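Local coordinates for protein-glutamine gamma-glutamyltransferase (Pagrus major, PDB 1G0D) that probably catalyses the calcium-dependent joining of protein-bound glutamine to primary amines such as lysine, thereby cross-linking or aminating proteins, at residues A[8-13]-A[43-48]; A[56-61]-A[110-115]; A[585-590]-A[661-666]; A[605-610]-A[643-648]. All blocks are in the same frame, centred on the assembly; numbering follows the deposited sequence.

In the fold
The four contacts form two pairs near the ends of the chain. Interactions 1 and 2 come first, one after the other in sequence, and belong to the two facing sheets of the N-terminal beta-sandwich; their centres are about 13 Å apart and they touch where Ile8 meets Val114 and Leu44 meets Leu56. Interactions 3 and 4, with centres about 9 Å apart, lie in the C-terminal immunoglobulin-like domain. There interaction 4 is nested within the chain loop that interaction 3 closes, and strands 588-590 and 601-608 run side by side. Between the two pairs the centres are about 52 to 62 Å apart, so the pairs belong to separate beta domains, both away from the catalytic triad.

Interaction 1: A[8-13]-A[43-48]; sequences IVDVNG and TLQCSD
A classic beta bulge marks this pairing: Val9 and Asp10 both face Gln45 where the outermost strand 8-12 runs antiparallel to strand 40-46 in the N-terminal beta-sandwich. Gln45 grips both residues through its backbone, its O accepting from Val9 N at 2.7 Å and its N donating to Asp10 O at 3.0 Å. Beyond the bulge Asn12 and Thr43 exchange two bonds, 2.7 Å both for Asn12 N to Thr43 O and for Thr43 N to Asn12 O. On the face of Ile8, Val11 and Leu44, the two methyls of Leu44 divide the work: CD1 meets Ile8 CD1 at 3.8 Å, while CD2 lies beside Val11 CG2 at 3.6 Å. The other face is polar. Asp10, with CG between its backbone N and carbonyl carbon (chi1 68°), crosses the Gln45 side chain and lays OD2 4.0 Å from Gln45 CB; OD2 to Gln45 OE1, 3.5 Å, is an approach of two oxygens and not a bond. With an alanine here the carboxylate is gone, and Gln45 would probably lose its cover at CB on this face. Main-chain bonds thus hold the edge strand, while Ile8 and Val11 rest on Ala125 of the opposing sheet.

Interaction 2: A[56-61]-A[110-115]; sequences LELVLH and LAVLVM
Leu58 and Val112 lie side by side at the apolar centre, pointing the same way, with Leu58 CG 3.9 Å from Val112 CG2. Leu56 and Leu60 extend this face in the two directions along the strand: Leu56 CD2 reaches Val114 CG2 at 3.6 Å, and Leu60 CD2 meets Leu110 CD2 at 3.7 Å. Across the sheet, on the reverse face, Val59 CG1 touches Leu113 CD2 at 3.4 Å. Between the faces run two reciprocal pairs of backbone bonds, Glu57 with Leu113 and Val59 with Ala111, the shortest being Leu113 N to Glu57 O at 2.6 Å. Further out the contact turns polar. His61 sets its ring edge-on to Ala111, whose CB lies in the ring plane 3.9 Å from NE2, while ND1 is hydrogen-bonded to Asp66. Glu57 has CG anti to the backbone N (chi1 -155°) and then bends at chi2 (75°), which carries OE1 to within 3.4 Å of Met115 CE. The same OE1 accepts a bond from His55, and OE2 forms a salt bridge with Lys74, so the carboxylate is held from two quarters. In the five-stranded mixed sheet, strand 68-72 flanks 55-62 and strand 121-133 flanks 106-115, while Leu56 and Leu58 pack onto strand 92-98 of the facing sheet.

Interaction 3: A[585-590]-A[661-666]; sequences PELLVQ and LLVDFD
Asp666 OD2, next in the chain to the Phe665 that touches Leu587, is gripped by two groups, through a salt bridge to Lys671 and a hydrogen bond with Tyr247 OH. Asp664 adds one salt bridge on each oxygen, OD1 to Lys674 and OD2 to Arg248; since Tyr247 and Arg248 come from the catalytic region of the chain, this outer face of strand 659-666 is tied to it, consistent with a C-terminal domain folded back against the core. The inner face is wholly apolar, and it is here that the two segments meet. No hydrogen bond joins them; the nearest CA atoms, those of Leu587 and Val663, stay 7.8 Å apart, as expected for strands of opposite sheets in an immunoglobulin-like beta-sandwich. Leu587 sits where the chain changes sheet: its backbone bonds to Lys674 of strand 673-682, whereas that of Leu588 bonds to Ser606 in the other sheet. With CG anti to the carbonyl carbon (chi1 -57°) and chi2 extended, Leu587 crosses Val663 at about a right angle and presses CD1 onto Val663 CG1 at 3.5 Å. That same methyl touches Phe665 CB at 4.2 Å, beyond which the phenyl ring turns away to meet the rings of Phe620 and, across the sandwich, Phe607. Val589 fills the next position along the interface, where its CG1 stands 4.0 Å from Leu661 CD2 and 4.2 Å from Val663 CG2.

Interaction 4: A[605-610]-A[643-648]; sequences VSFTNP and GKVSVK
Phe607 and Val645 form the tight half of this antiparallel pairing, on the face that also carries Val605 and Val647. The Phe607 ring, with CG lodged between its backbone N and carbonyl carbon (chi1 89°), lies alongside Val645 and brings CE2 to 3.4 Å from Val645 CG2. At the next pair on this face, Val605 CG1 meets Val647 CG2 at 3.5 Å. Phe620 from the opposing sheet touches all three valines, and the ring of Phe665 meets that of Phe607. With an alanine at Phe607, Val645 CG2 and the Phe665 ring would probably be left bordering a gap in the sandwich interior. The reverse face, of Ser606, Thr608, Lys644 and Ser646, is looser and open to solvent: Thr608 OG1 lies 3.8 Å from Lys644 CB, the two side chains crossing at a slant, and the lysine leads its ammonium away. Main-chain bonds run between the faces, from Val645 N to Phe607 O at 2.6 Å and from Phe607 N to Val645 O at 3.0 Å. Past the strand end Asn609 N still donates to Gly643 O at 2.8 Å, from well above the carbonyl plane, while the buried amide of Asn609 is satisfied by Leu611 N, Val613 O and Ala640 O. The contact therefore joins two strands by backbone bonds, one side apolar and largely buried, the other polar and turned to solvent.

Interaction 1: A[8-13]-A[43-48]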
loop_
_atom_site.group_PDB
_atom_site.type_symbol
_atom_site.label_atom_id
_atom_site.label_comp_id
_atom_site.label_asym_id
_atom_site.label_seq_id
_atom_site.Cartn_x
_atom_site.Cartn_y
_atom_site.Cartn_z
ATOM N N ILE A 8 48.035 7.370 -3.043
ATOM C CA ILE A 8 46.735 7.296 -2.352
ATOM C C ILE A 8 46.750 6.507 -1.056
ATOM O O ILE A 8 47.024 5.317 -1.041
ATOM C CB ILE A 8 45.643 6.692 -3.253
ATOM C CG1 ILE A 8 45.861 7.135 -4.700
ATOM C CG2 ILE A 8 44.293 7.151 -2.772
ATOM C CD1 ILE A 8 44.758 6.818 -5.666
ATOM N N VAL A 9 46.449 7.164 0.047
ATOM C CA VAL A 9 46.475 6.465 1.298
ATOM C C VAL A 9 45.079 5.979 1.684
ATOM O O VAL A 9 44.937 4.925 2.307
ATOM C CB VAL A 9 47.037 7.352 2.401
ATOM C CG1 VAL A 9 46.944 6.615 3.682
ATOM C CG2 VAL A 9 48.504 7.706 2.100
ATOM N N ASP A 10 44.056 6.745 1.338
ATOM C CA ASP A 10 42.679 6.321 1.590
ATOM C C ASP A 10 41.677 7.241 0.937
ATOM O O ASP A 10 41.851 8.443 0.937
ATOM C CB ASP A 10 42.368 6.152 3.095
ATOM C CG ASP A 10 42.362 7.453 3.862
ATOM O OD1 ASP A 10 41.357 8.199 3.800
ATOM O OD2 ASP A 10 43.364 7.718 4.557
ATOM N N VAL A 11 40.681 6.653 0.297
ATOM C CA VAL A 11 39.652 7.424 -0.323
ATOM C C VAL A 11 38.592 7.685 0.764
ATOM O O VAL A 11 38.369 6.831 1.631
ATOM C CB VAL A 11 39.066 6.661 -1.491
ATOM C CG1 VAL A 11 37.987 7.463 -2.129
ATOM C CG2 VAL A 11 40.153 6.385 -2.511
ATOM N N ASN A 12 37.994 8.879 0.757
ATOM C CA ASN A 12 36.999 9.272 1.755
ATOM C C ASN A 12 35.742 9.730 1.059
ATOM O O ASN A 12 35.782 10.745 0.361
ATOM C CB ASN A 12 37.530 10.414 2.566
ATOM C CG ASN A 12 36.857 10.522 3.895
ATOM O OD1 ASN A 12 35.650 10.238 4.039
ATOM N ND2 ASN A 12 37.627 10.932 4.904
ATOM N N GLY A 13 34.642 8.985 1.256
ATOM C CA GLY A 13 33.378 9.277 0.603
ATOM C C GLY A 13 32.576 10.388 1.230
ATOM O O GLY A 13 31.582 10.820 0.687
ATOM N N THR A 43 37.061 12.561 -1.140
ATOM C CA THR A 43 38.458 12.991 -1.182
ATOM C C THR A 43 39.452 11.846 -1.288
ATOM O O THR A 43 39.191 10.751 -0.828
ATOM C CB THR A 43 38.848 13.757 0.065
ATOM O OG1 THR A 43 38.253 13.128 1.213
ATOM C CG2 THR A 43 38.405 15.188 -0.048
ATOM N N LEU A 44 40.589 12.123 -1.897
ATOM C CA LEU A 44 41.667 11.168 -2.042
ATOM C C LEU A 44 42.733 11.695 -1.107
ATOM O O LEU A 44 43.322 12.739 -1.417
ATOM C CB LEU A 44 42.301 11.257 -3.414
ATOM C CG LEU A 44 41.882 10.536 -4.659
ATOM C CD1 LEU A 44 43.110 10.230 -5.474
ATOM C CD2 LEU A 44 41.150 9.300 -4.291
ATOM N N GLN A 45 42.987 11.034 0.026
ATOM C CA GLN A 45 44.070 11.496 0.903
ATOM C C GLN A 45 45.367 10.943 0.342
ATOM O O GLN A 45 45.555 9.737 0.276
ATOM C CB GLN A 45 43.899 11.010 2.331
ATOM C CG GLN A 45 44.415 12.024 3.324
ATOM C CD GLN A 45 45.359 11.418 4.355
ATOM O OE1 GLN A 45 44.908 10.775 5.310
ATOM N NE2 GLN A 45 46.680 11.625 4.176
ATOM N N CYS A 46 46.249 11.833 -0.084
ATOM C CA CYS A 46 47.524 11.439 -0.665
ATOM C C CYS A 46 48.733 11.544 0.282
ATOM O O CYS A 46 48.717 12.261 1.290
ATOM C CB CYS A 46 47.767 12.238 -1.941
ATOM S SG CYS A 46 46.513 11.937 -3.217
ATOM N N SER A 47 49.776 10.788 -0.052
ATOM C CA SER A 47 50.981 10.746 0.752
ATOM C C SER A 47 51.918 11.805 0.218
ATOM O O SER A 47 52.767 12.317 0.947
ATOM C CB SER A 47 51.624 9.356 0.694
ATOM O OG SER A 47 52.038 9.045 -0.618
ATOM N N ASP A 48 51.786 12.124 -1.062
ATOM C CA ASP A 48 52.597 13.188 -1.612
ATOM C C ASP A 48 52.005 13.914 -2.814
ATOM O O ASP A 48 51.240 14.852 -2.621
ATOM C CB ASP A 48 54.066 12.738 -1.837
ATOM C CG ASP A 48 54.283 11.916 -3.106
ATOM O OD1 ASP A 48 55.260 12.221 -3.842
ATOM O OD2 ASP A 48 53.506 10.964 -3.365
#

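Interaction 2: A[56-61]-A[110-115]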
loop_
_atom_site.group_PDB
_atom_site.type_symbol
_atom_site.label_atom_id
_atom_site.label_comp_id
_atom_site.label_asym_id
_atom_site.label_seq_id
_atom_site.Cartn_x
_atom_site.Cartn_y
_atom_site.Cartn_z
ATOM N N LEU A 56 44.528 11.616 -13.016
ATOM C CA LEU A 56 43.504 10.709 -12.467
ATOM C C LEU A 56 42.485 10.278 -13.538
ATOM O O LEU A 56 42.168 11.024 -14.475
ATOM C CB LEU A 56 42.740 11.339 -11.271
ATOM C CG LEU A 56 43.435 11.639 -9.935
ATOM C CD1 LEU A 56 42.425 12.025 -8.860
ATOM C CD2 LEU A 56 44.231 10.442 -9.519
ATOM N N GLU A 57 41.981 9.057 -13.360
ATOM C CA GLU A 57 41.010 8.435 -14.242
ATOM C C GLU A 57 39.950 7.791 -13.346
ATOM O O GLU A 57 40.272 7.191 -12.316
ATOM C CB GLU A 57 41.707 7.372 -15.073
ATOM C CG GLU A 57 41.036 7.095 -16.359
ATOM C CD GLU A 57 41.295 8.195 -17.339
ATOM O OE1 GLU A 57 42.449 8.315 -17.786
ATOM O OE2 GLU A 57 40.350 8.951 -17.659
ATOM N N LEU A 58 38.684 7.917 -13.722
ATOM C CA LEU A 58 37.613 7.335 -12.900
ATOM C C LEU A 58 36.678 6.423 -13.679
ATOM O O LEU A 58 36.123 6.818 -14.707
ATOM C CB LEU A 58 36.765 8.444 -12.250
ATOM C CG LEU A 58 37.109 8.882 -10.822
ATOM C CD1 LEU A 58 38.479 9.520 -10.855
ATOM C CD2 LEU A 58 36.071 9.853 -10.266
ATOM N N VAL A 59 36.503 5.200 -13.195
ATOM C CA VAL A 59 35.570 4.303 -13.848
ATOM C C VAL A 59 34.649 3.638 -12.835
ATOM O O VAL A 59 35.077 3.216 -11.761
ATOM C CB VAL A 59 36.293 3.272 -14.743
ATOM C CG1 VAL A 59 37.699 3.151 -14.327
ATOM C CG2 VAL A 59 35.568 1.944 -14.729
ATOM N N LEU A 60 33.371 3.585 -13.197
ATOM C CA LEU A 60 32.334 3.022 -12.363
ATOM C C LEU A 60 31.948 1.606 -12.751
ATOM O O LEU A 60 31.940 1.263 -13.919
ATOM C CB LEU A 60 31.105 3.906 -12.467
ATOM C CG LEU A 60 31.143 5.333 -11.927
ATOM C CD1 LEU A 60 30.027 6.121 -12.549
ATOM C CD2 LEU A 60 30.967 5.309 -10.425
ATOM N N HIS A 61 31.608 0.780 -11.773
ATOM C CA HIS A 61 31.210 -0.604 -12.054
ATOM C C HIS A 61 29.883 -0.904 -11.388
ATOM O O HIS A 61 29.677 -0.627 -10.202
ATOM C CB HIS A 61 32.253 -1.612 -11.555
ATOM C CG HIS A 61 33.639 -1.333 -12.040
ATOM N ND1 HIS A 61 34.130 -1.849 -13.221
ATOM C CD2 HIS A 61 34.611 -0.519 -11.557
ATOM C CE1 HIS A 61 35.334 -1.361 -13.450
ATOM N NE2 HIS A 61 35.650 -0.551 -12.453
ATOM N N LEU A 110 33.370 2.246 -7.130
ATOM C CA LEU A 110 34.231 3.238 -7.775
ATOM C C LEU A 110 35.709 2.952 -7.786
ATOM O O LEU A 110 36.339 2.814 -6.736
ATOM C CB LEU A 110 34.050 4.614 -7.122
ATOM C CG LEU A 110 34.116 5.911 -7.956
ATOM C CD1 LEU A 110 35.074 6.879 -7.336
ATOM C CD2 LEU A 110 34.536 5.631 -9.341
ATOM N N ALA A 111 36.266 2.941 -8.990
ATOM C CA ALA A 111 37.677 2.713 -9.162
ATOM C C ALA A 111 38.403 3.983 -9.614
ATOM O O ALA A 111 38.257 4.399 -10.763
ATOM C CB ALA A 111 37.893 1.616 -10.172
ATOM N N VAL A 112 39.170 4.617 -8.727
ATOM C CA VAL A 112 39.950 5.800 -9.121
ATOM C C VAL A 112 41.375 5.322 -9.569
ATOM O O VAL A 112 42.146 4.751 -8.771
ATOM C CB VAL A 112 40.023 6.842 -7.925
ATOM C CG1 VAL A 112 40.961 8.012 -8.265
ATOM C CG2 VAL A 112 38.617 7.364 -7.615
ATOM N N LEU A 113 41.697 5.508 -10.853
ATOM C CA LEU A 113 43.000 5.098 -11.386
ATOM C C LEU A 113 43.963 6.255 -11.573
ATOM O O LEU A 113 43.581 7.298 -12.095
ATOM C CB LEU A 113 42.870 4.468 -12.765
ATOM C CG LEU A 113 42.267 3.125 -13.135
ATOM C CD1 LEU A 113 41.973 2.222 -11.958
ATOM C CD2 LEU A 113 41.018 3.467 -13.888
ATOM N N VAL A 114 45.214 6.066 -11.159
ATOM C CA VAL A 114 46.263 7.066 -11.372
ATOM C C VAL A 114 47.066 6.510 -12.538
ATOM O O VAL A 114 47.499 5.367 -12.493
ATOM C CB VAL A 114 47.212 7.208 -10.142
ATOM C CG1 VAL A 114 48.338 8.205 -10.478
ATOM C CG2 VAL A 114 46.420 7.679 -8.914
ATOM N N MET A 115 47.280 7.295 -13.584
ATOM C CA MET A 115 48.017 6.759 -14.707
ATOM C C MET A 115 49.132 7.541 -15.314
ATOM O O MET A 115 49.140 8.775 -15.299
ATOM C CB MET A 115 47.075 6.447 -15.823
ATOM C CG MET A 115 46.136 5.380 -15.475
ATOM S SD MET A 115 44.697 5.624 -16.414
ATOM C CE MET A 115 45.349 6.636 -17.841
#

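Interaction 3: A[585-590]-A[661-666]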
loop_
_atom_site.group_PDB
_atom_site.type_symbol
_atom_site.label_atom_id
_atom_site.label_comp_id
_atom_site.label_asym_id
_atom_site.label_seq_id
_atom_site.Cartn_x
_atom_site.Cartn_y
_atom_site.Cartn_z
ATOM N N PRO A 585 -11.915 -3.584 20.640
ATOM C CA PRO A 585 -11.511 -2.478 21.513
ATOM C C PRO A 585 -10.262 -1.804 20.996
ATOM O O PRO A 585 -9.484 -2.427 20.276
ATOM C CB PRO A 585 -11.301 -3.140 22.876
ATOM C CG PRO A 585 -11.079 -4.609 22.582
ATOM C CD PRO A 585 -11.832 -4.897 21.306
ATOM N N GLU A 586 -10.087 -0.530 21.353
ATOM C CA GLU A 586 -8.919 0.236 20.948
ATOM C C GLU A 586 -7.844 0.314 22.021
ATOM O O GLU A 586 -8.052 0.909 23.075
ATOM C CB GLU A 586 -9.293 1.644 20.559
ATOM C CG GLU A 586 -8.187 2.245 19.727
ATOM C CD GLU A 586 -8.195 3.753 19.706
ATOM O OE1 GLU A 586 -9.301 4.343 19.873
ATOM O OE2 GLU A 586 -7.085 4.330 19.512
ATOM N N LEU A 587 -6.683 -0.256 21.721
ATOM C CA LEU A 587 -5.576 -0.293 22.665
ATOM C C LEU A 587 -5.196 1.086 23.167
ATOM O O LEU A 587 -5.222 2.054 22.414
ATOM C CB LEU A 587 -4.332 -0.975 22.036
ATOM C CG LEU A 587 -4.478 -2.411 21.483
ATOM C CD1 LEU A 587 -3.108 -3.019 21.089
ATOM C CD2 LEU A 587 -5.153 -3.264 22.547
ATOM N N LEU A 588 -4.860 1.149 24.457
ATOM C CA LEU A 588 -4.401 2.360 25.128
ATOM C C LEU A 588 -2.909 2.216 25.163
ATOM O O LEU A 588 -2.351 1.418 25.949
ATOM C CB LEU A 588 -4.890 2.413 26.556
ATOM C CG LEU A 588 -5.129 3.783 27.177
ATOM C CD1 LEU A 588 -4.713 3.713 28.600
ATOM C CD2 LEU A 588 -4.374 4.839 26.458
ATOM N N VAL A 589 -2.258 2.954 24.275
ATOM C CA VAL A 589 -0.820 2.903 24.214
ATOM C C VAL A 589 -0.301 4.208 24.818
ATOM O O VAL A 589 -0.744 5.299 24.435
ATOM C CB VAL A 589 -0.367 2.722 22.774
ATOM C CG1 VAL A 589 1.084 2.402 22.739
ATOM C CG2 VAL A 589 -1.144 1.598 22.130
ATOM N N GLN A 590 0.600 4.079 25.803
ATOM C CA GLN A 590 1.186 5.221 26.506
ATOM C C GLN A 590 2.658 4.999 26.799
ATOM O O GLN A 590 3.058 3.945 27.254
ATOM C CB GLN A 590 0.480 5.443 27.836
ATOM C CG GLN A 590 -1.026 5.521 27.750
ATOM C CD GLN A 590 -1.710 5.407 29.114
ATOM O OE1 GLN A 590 -2.243 6.394 29.637
ATOM N NE2 GLN A 590 -1.705 4.199 29.692
ATOM N N LEU A 661 4.255 4.900 17.563
ATOM C CA LEU A 661 4.426 3.551 18.104
ATOM C C LEU A 661 3.166 2.821 17.779
ATOM O O LEU A 661 2.058 3.291 18.098
ATOM C CB LEU A 661 4.666 3.578 19.608
ATOM C CG LEU A 661 4.911 2.221 20.256
ATOM C CD1 LEU A 661 6.157 1.556 19.700
ATOM C CD2 LEU A 661 5.008 2.419 21.768
ATOM N N LEU A 662 3.353 1.689 17.101
ATOM C CA LEU A 662 2.248 0.842 16.638
ATOM C C LEU A 662 2.142 -0.477 17.414
ATOM O O LEU A 662 3.144 -1.107 17.767
ATOM C CB LEU A 662 2.400 0.537 15.137
ATOM C CG LEU A 662 2.138 1.623 14.096
ATOM C CD1 LEU A 662 2.981 2.860 14.333
ATOM C CD2 LEU A 662 2.500 1.059 12.768
ATOM N N VAL A 663 0.912 -0.880 17.702
ATOM C CA VAL A 663 0.692 -2.107 18.428
ATOM C C VAL A 663 -0.512 -2.915 17.930
ATOM O O VAL A 663 -1.588 -2.381 17.603
ATOM C CB VAL A 663 0.535 -1.811 19.942
ATOM C CG1 VAL A 663 0.359 -3.091 20.709
ATOM C CG2 VAL A 663 1.757 -1.081 20.445
ATOM N N ASP A 664 -0.276 -4.223 17.867
ATOM C CA ASP A 664 -1.257 -5.208 17.480
ATOM C C ASP A 664 -1.480 -6.248 18.607
ATOM O O ASP A 664 -0.550 -6.641 19.312
ATOM C CB ASP A 664 -0.774 -5.920 16.224
ATOM C CG ASP A 664 -1.604 -7.136 15.900
ATOM O OD1 ASP A 664 -2.693 -6.978 15.295
ATOM O OD2 ASP A 664 -1.175 -8.255 16.262
ATOM N N PHE A 665 -2.725 -6.673 18.788
ATOM C CA PHE A 665 -3.057 -7.714 19.773
ATOM C C PHE A 665 -3.905 -8.820 19.146
ATOM O O PHE A 665 -4.953 -8.553 18.529
ATOM C CB PHE A 665 -3.819 -7.153 20.997
ATOM C CG PHE A 665 -4.347 -8.233 21.937
ATOM C CD1 PHE A 665 -3.535 -8.784 22.934
ATOM C CD2 PHE A 665 -5.637 -8.744 21.781
ATOM C CE1 PHE A 665 -4.006 -9.840 23.754
ATOM C CE2 PHE A 665 -6.104 -9.787 22.593
ATOM C CZ PHE A 665 -5.289 -10.334 23.574
ATOM N N ASP A 666 -3.442 -10.061 19.298
ATOM C CA ASP A 666 -4.192 -11.210 18.800
ATOM C C ASP A 666 -4.409 -12.262 19.886
ATOM O O ASP A 666 -3.580 -12.449 20.790
ATOM C CB ASP A 666 -3.524 -11.868 17.586
ATOM C CG ASP A 666 -4.484 -12.795 16.830
ATOM O OD1 ASP A 666 -4.034 -13.870 16.381
ATOM O OD2 ASP A 666 -5.685 -12.450 16.687
#

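Interaction 4: A[605-610]-A[643-648]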
loop_
_atom_site.group_PDB
_atom_site.type_symbol
_atom_site.label_atom_id
_atom_site.label_comp_id
_atom_site.label_asym_id
_atom_site.label_seq_id
_atom_site.Cartn_x
_atom_site.Cartn_y
_atom_site.Cartn_z
ATOM N N VAL A 605 0.739 -0.707 27.227
ATOM C CA VAL A 605 -0.466 -0.936 26.452
ATOM C C VAL A 605 -1.467 -1.697 27.321
ATOM O O VAL A 605 -1.086 -2.532 28.131
ATOM C CB VAL A 605 -0.121 -1.659 25.113
ATOM C CG1 VAL A 605 1.068 -2.552 25.305
ATOM C CG2 VAL A 605 -1.333 -2.356 24.559
ATOM N N SER A 606 -2.745 -1.362 27.178
ATOM C CA SER A 606 -3.788 -1.980 27.988
ATOM C C SER A 606 -5.190 -1.925 27.374
ATOM O O SER A 606 -5.519 -0.983 26.671
ATOM C CB SER A 606 -3.841 -1.260 29.331
ATOM O OG SER A 606 -4.905 -0.315 29.371
ATOM N N PHE A 607 -6.026 -2.922 27.652
ATOM C CA PHE A 607 -7.408 -2.923 27.152
ATOM C C PHE A 607 -8.287 -3.818 28.018
ATOM O O PHE A 607 -7.811 -4.457 28.944
ATOM C CB PHE A 607 -7.478 -3.314 25.642
ATOM C CG PHE A 607 -7.610 -4.802 25.361
ATOM C CD1 PHE A 607 -8.843 -5.348 25.014
ATOM C CD2 PHE A 607 -6.487 -5.634 25.355
ATOM C CE1 PHE A 607 -8.962 -6.694 24.660
ATOM C CE2 PHE A 607 -6.592 -6.982 25.004
ATOM C CZ PHE A 607 -7.843 -7.509 24.654
ATOM N N THR A 608 -9.581 -3.819 27.739
ATOM C CA THR A 608 -10.519 -4.636 28.490
ATOM C C THR A 608 -11.236 -5.615 27.584
ATOM O O THR A 608 -11.847 -5.222 26.612
ATOM C CB THR A 608 -11.594 -3.766 29.185
ATOM O OG1 THR A 608 -11.006 -3.036 30.269
ATOM C CG2 THR A 608 -12.693 -4.639 29.742
ATOM N N ASN A 609 -11.154 -6.894 27.907
ATOM C CA ASN A 609 -11.836 -7.926 27.146
ATOM C C ASN A 609 -13.337 -7.599 26.997
ATOM O O ASN A 609 -14.065 -7.567 27.976
ATOM C CB ASN A 609 -11.674 -9.242 27.886
ATOM C CG ASN A 609 -12.255 -10.402 27.142
ATOM O OD1 ASN A 609 -12.800 -10.238 26.054
ATOM N ND2 ASN A 609 -12.142 -11.594 27.726
ATOM N N PRO A 610 -13.810 -7.318 25.773
ATOM C CA PRO A 610 -15.233 -7.005 25.572
ATOM C C PRO A 610 -16.029 -8.312 25.369
ATOM O O PRO A 610 -17.261 -8.321 25.226
ATOM C CB PRO A 610 -15.226 -6.167 24.301
ATOM C CG PRO A 610 -14.163 -6.807 23.498
ATOM C CD PRO A 610 -13.080 -7.262 24.498
ATOM N N GLY A 643 -12.252 -8.867 31.330
ATOM C CA GLY A 643 -11.141 -8.473 32.180
ATOM C C GLY A 643 -10.129 -7.561 31.504
ATOM O O GLY A 643 -9.907 -7.665 30.299
ATOM N N LYS A 644 -9.509 -6.665 32.269
ATOM C CA LYS A 644 -8.511 -5.755 31.704
ATOM C C LYS A 644 -7.127 -6.391 31.572
ATOM O O LYS A 644 -6.646 -7.032 32.500
ATOM C CB LYS A 644 -8.384 -4.476 32.543
ATOM C CG LYS A 644 -7.309 -3.500 32.029
ATOM C CD LYS A 644 -7.160 -2.269 32.913
ATOM C CE LYS A 644 -8.382 -1.329 32.789
ATOM N NZ LYS A 644 -8.415 -0.180 33.773
ATOM N N VAL A 645 -6.510 -6.201 30.401
ATOM C CA VAL A 645 -5.178 -6.713 30.077
ATOM C C VAL A 645 -4.213 -5.567 30.143
ATOM O O VAL A 645 -4.553 -4.446 29.776
ATOM C CB VAL A 645 -5.117 -7.246 28.658
ATOM C CG1 VAL A 645 -4.084 -8.322 28.561
ATOM C CG2 VAL A 645 -6.451 -7.764 28.260
ATOM N N SER A 646 -3.002 -5.821 30.604
ATOM C CA SER A 646 -2.041 -4.730 30.696
ATOM C C SER A 646 -0.609 -5.198 30.687
ATOM O O SER A 646 -0.203 -5.893 31.613
ATOM C CB SER A 646 -2.267 -3.920 31.977
ATOM O OG SER A 646 -3.654 -3.783 32.269
ATOM N N VAL A 647 0.141 -4.821 29.642
ATOM C CA VAL A 647 1.572 -5.154 29.517
ATOM C C VAL A 647 2.373 -3.864 29.372
ATOM O O VAL A 647 1.813 -2.746 29.385
ATOM C CB VAL A 647 1.926 -5.954 28.258
ATOM C CG1 VAL A 647 1.868 -7.410 28.542
ATOM C CG2 VAL A 647 1.020 -5.556 27.110
ATOM N N LYS A 648 3.688 -4.039 29.230
ATOM C CA LYS A 648 4.593 -2.936 29.035
ATOM C C LYS A 648 5.892 -3.505 28.546
ATOM O O LYS A 648 6.200 -4.652 28.797
ATOM C CB LYS A 648 4.792 -2.164 30.323
ATOM C CG LYS A 648 4.934 -3.007 31.527
ATOM C CD LYS A 648 6.379 -3.224 31.824
ATOM C CE LYS A 648 6.570 -3.398 33.303
ATOM N NZ LYS A 648 5.782 -2.395 34.095
#